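Local coordinates for 16L protein (Yaba-like disease virus, PDB 6TQP), which probably inhibits apoptosis of the infected cell as a poxviral member of the Bcl-2 fold family, related to M11L, at residues I24-L29 with L46-C51. Residues are numbered along the deposited sequence; the frame is centred on the assembly and turned at random.
Sequences INEKAL and LIKEDC
Lys48 lays the far end of its side chain against one carboxylate oxygen of Glu26, and this pair alone joins residues 24-29 to residues 46-51. Lys48 NZ reaches Glu26 OE2 at 3.3 Å, a salt bridge whose hydrogen bond is weak. Lys48 CE also lies 3.4 Å from Glu26 OE2, so the oxygen sits beside the end of the lysine chain. Lys48 is stretched from end to end, with CG opposite the backbone N (chi1 -176°) and every later torsion near 180°, which carries its ammonium group out toward Glu26. Glu26 also sets out extended, and the two side chains cross at about a right angle. Both residues remain partly exposed and the segments bury just 72 Å² between them, a surface contact rather than a piece of the core. The pair links the last turn of helix 12-27, which ends in a Schellman motif at Leu29, to helix 38-68 of the Bcl-2-like bundle. Tyr23, on the same helix as Glu26, touches Lys48 and Cys51, while Ile24 and Ala28 rest on helix 96-113 and Ile47 touches helix 137-148.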
ATOM      1  N   ILE A  24      -1.703  -6.480   4.628  1.00 30.06           N
ATOM      2  CA  ILE A  24      -0.493  -7.030   4.025  1.00 29.85           C
ATOM      3  C   ILE A  24      -0.190  -8.413   4.596  1.00 36.74           C
ATOM      4  O   ILE A  24       0.144  -9.343   3.851  1.00 42.41           O
ATOM      5  CB  ILE A  24       0.682  -6.052   4.222  1.00 31.13           C
ATOM      6  CG1 ILE A  24       0.410  -4.735   3.478  1.00 25.47           C
ATOM      7  CG2 ILE A  24       1.999  -6.672   3.745  1.00 35.86           C
ATOM      8  CD1 ILE A  24       0.208  -4.861   1.973  1.00 36.15           C
ATOM      9  N   ASN A  25      -0.303  -8.578   5.919  1.00 41.31           N
ATOM     10  CA  ASN A  25      -0.062  -9.895   6.503  1.00 44.20           C
ATOM     11  C   ASN A  25      -1.070 -10.912   5.987  1.00 41.43           C
ATOM     12  O   ASN A  25      -0.727 -12.078   5.756  1.00 48.94           O
ATOM     13  CB  ASN A  25      -0.113  -9.830   8.032  1.00 44.43           C
ATOM     14  CG  ASN A  25       1.081  -9.106   8.629  1.00 50.63           C
ATOM     15  OD1 ASN A  25       2.128  -8.965   7.990  1.00 59.88           O
ATOM     16  ND2 ASN A  25       0.930  -8.642   9.863  1.00 51.83           N
ATOM     17  N   GLU A  26      -2.320 -10.490   5.797  1.00 42.33           N
ATOM     18  CA  GLU A  26      -3.336 -11.389   5.265  1.00 46.65           C
ATOM     19  C   GLU A  26      -2.986 -11.836   3.848  1.00 63.68           C
ATOM     20  O   GLU A  26      -3.202 -12.999   3.482  1.00 49.58           O
ATOM     21  CB  GLU A  26      -4.704 -10.702   5.317  1.00 47.54           C
ATOM     22  CG  GLU A  26      -5.826 -11.444   4.596  1.00 53.74           C
ATOM     23  CD  GLU A  26      -7.206 -10.884   4.925  1.00 58.66           C
ATOM     24  OE1 GLU A  26      -7.569 -10.848   6.120  1.00 81.29           O
ATOM     25  OE2 GLU A  26      -7.930 -10.483   3.991  1.00 72.40           O
ATOM     26  N   LYS A  27      -2.430 -10.932   3.039  1.00 60.55           N
ATOM     27  CA  LYS A  27      -2.015 -11.282   1.685  1.00 51.70           C
ATOM     28  C   LYS A  27      -0.713 -12.070   1.664  1.00 57.49           C
ATOM     29  O   LYS A  27      -0.473 -12.823   0.714  1.00 56.89           O
ATOM     30  CB  LYS A  27      -1.871 -10.011   0.836  1.00 56.27           C
ATOM     31  CG  LYS A  27      -3.205  -9.398   0.406  1.00 50.58           C
ATOM     32  CD  LYS A  27      -4.032 -10.414  -0.364  1.00 51.94           C
ATOM     33  CE  LYS A  27      -4.907  -9.799  -1.440  1.00 83.61           C
ATOM     34  NZ  LYS A  27      -4.546 -10.355  -2.772  1.00 85.01           N
ATOM     35  N   ALA A  28       0.127 -11.909   2.684  1.00 56.81           N
ATOM     36  CA  ALA A  28       1.294 -12.755   2.865  1.00 49.61           C
ATOM     37  C   ALA A  28       0.928 -14.146   3.356  1.00 49.05           C
ATOM     38  O   ALA A  28       1.814 -15.002   3.445  1.00 55.97           O
ATOM     39  CB  ALA A  28       2.255 -12.138   3.882  1.00 51.03           C
ATOM     40  N   LEU A  29      -0.339 -14.376   3.706  1.00 59.82           N
ATOM     41  CA  LEU A  29      -0.759 -15.622   4.342  1.00 65.90           C
ATOM     42  C   LEU A  29       0.012 -15.836   5.640  1.00 62.55           C
ATOM     43  O   LEU A  29       0.395 -16.954   5.989  1.00 56.61           O
ATOM     44  CB  LEU A  29      -0.592 -16.808   3.390  1.00 55.32           C
ATOM     45  CG  LEU A  29      -1.365 -16.602   2.084  1.00 58.60           C
ATOM     46  CD1 LEU A  29      -0.866 -17.532   0.988  1.00 80.86           C
ATOM     47  CD2 LEU A  29      -2.868 -16.786   2.321  1.00 65.27           C
ATOM     48  N   LEU A  46     -13.309  -2.040   3.029  1.00 34.62           N
ATOM     49  CA  LEU A  46     -13.303  -1.088   1.922  1.00 35.19           C
ATOM     50  C   LEU A  46     -11.982  -1.144   1.161  1.00 35.19           C
ATOM     51  O   LEU A  46     -11.957  -1.187  -0.077  1.00 39.10           O
ATOM     52  CB  LEU A  46     -13.557   0.317   2.449  1.00 35.88           C
ATOM     53  CG  LEU A  46     -14.942   0.528   3.073  1.00 40.17           C
ATOM     54  CD1 LEU A  46     -15.019   1.900   3.725  1.00 41.09           C
ATOM     55  CD2 LEU A  46     -16.056   0.366   2.038  1.00 47.55           C
ATOM     56  N   ILE A  47     -10.874  -1.146   1.891  1.00 29.13           N
ATOM     57  CA  ILE A  47      -9.557  -1.126   1.263  1.00 35.46           C
ATOM     58  C   ILE A  47      -9.300  -2.425   0.517  1.00 38.25           C
ATOM     59  O   ILE A  47      -8.695  -2.436  -0.563  1.00 33.49           O
ATOM     60  CB  ILE A  47      -8.489  -0.880   2.337  1.00 33.76           C
ATOM     61  CG1 ILE A  47      -8.503   0.593   2.753  1.00 41.48           C
ATOM     62  CG2 ILE A  47      -7.106  -1.326   1.857  1.00 37.02           C
ATOM     63  CD1 ILE A  47      -7.749   0.865   4.018  1.00 43.58           C
ATOM     64  N   LYS A  48      -9.725  -3.544   1.099  1.00 31.38           N
ATOM     65  CA  LYS A  48      -9.500  -4.837   0.467  1.00 31.11           C
ATOM     66  C   LYS A  48     -10.122  -4.888  -0.921  1.00 38.57           C
ATOM     67  O   LYS A  48      -9.513  -5.405  -1.864  1.00 36.67           O
ATOM     68  CB  LYS A  48     -10.075  -5.943   1.356  1.00 33.63           C
ATOM     69  CG  LYS A  48      -9.837  -7.360   0.863  1.00 48.17           C
ATOM     70  CD  LYS A  48     -10.380  -8.381   1.868  1.00 51.57           C
ATOM     71  CE  LYS A  48     -10.080  -9.812   1.428  1.00 94.90           C
ATOM     72  NZ  LYS A  48     -10.751 -10.829   2.285  1.00115.39           N
ATOM     73  N   GLU A  49     -11.343  -4.372  -1.065  1.00 44.49           N
ATOM     74  CA  GLU A  49     -12.000  -4.393  -2.369  1.00 47.38           C
ATOM     75  C   GLU A  49     -11.251  -3.528  -3.372  1.00 37.81           C
ATOM     76  O   GLU A  49     -11.025  -3.940  -4.517  1.00 36.49           O
ATOM     77  CB  GLU A  49     -13.444  -3.916  -2.243  1.00 72.88           C
ATOM     78  CG  GLU A  49     -14.349  -4.854  -1.484  1.00115.37           C
ATOM     79  CD  GLU A  49     -15.759  -4.318  -1.382  1.00116.77           C
ATOM     80  OE1 GLU A  49     -15.950  -3.109  -1.644  1.00 90.06           O
ATOM     81  OE2 GLU A  49     -16.671  -5.103  -1.046  1.00113.46           O
ATOM     82  N   ASP A  50     -10.898  -2.305  -2.978  1.00 39.41           N
ATOM     83  CA  ASP A  50     -10.174  -1.420  -3.885  1.00 40.70           C
ATOM     84  C   ASP A  50      -8.835  -2.024  -4.294  1.00 41.13           C
ATOM     85  O   ASP A  50      -8.475  -2.020  -5.476  1.00 43.62           O
ATOM     86  CB  ASP A  50      -9.961  -0.052  -3.237  1.00 37.21           C
ATOM     87  CG  ASP A  50     -11.258   0.706  -3.027  1.00 43.10           C
ATOM     88  OD1 ASP A  50     -12.265   0.372  -3.687  1.00 46.85           O
ATOM     89  OD2 ASP A  50     -11.263   1.647  -2.206  1.00 44.22           O
ATOM     90  N   CYS A  51      -8.079  -2.555  -3.330  1.00 37.18           N
ATOM     91  CA  CYS A  51      -6.743  -3.050  -3.644  1.00 30.79           C
ATOM     92  C   CYS A  51      -6.788  -4.339  -4.456  1.00 36.82           C
ATOM     93  O   CYS A  51      -5.932  -4.547  -5.324  1.00 34.64           O
ATOM     94  CB  CYS A  51      -5.940  -3.230  -2.358  1.00 26.89           C
ATOM     95  SG  CYS A  51      -5.583  -1.631  -1.568  1.00 33.66           S
TER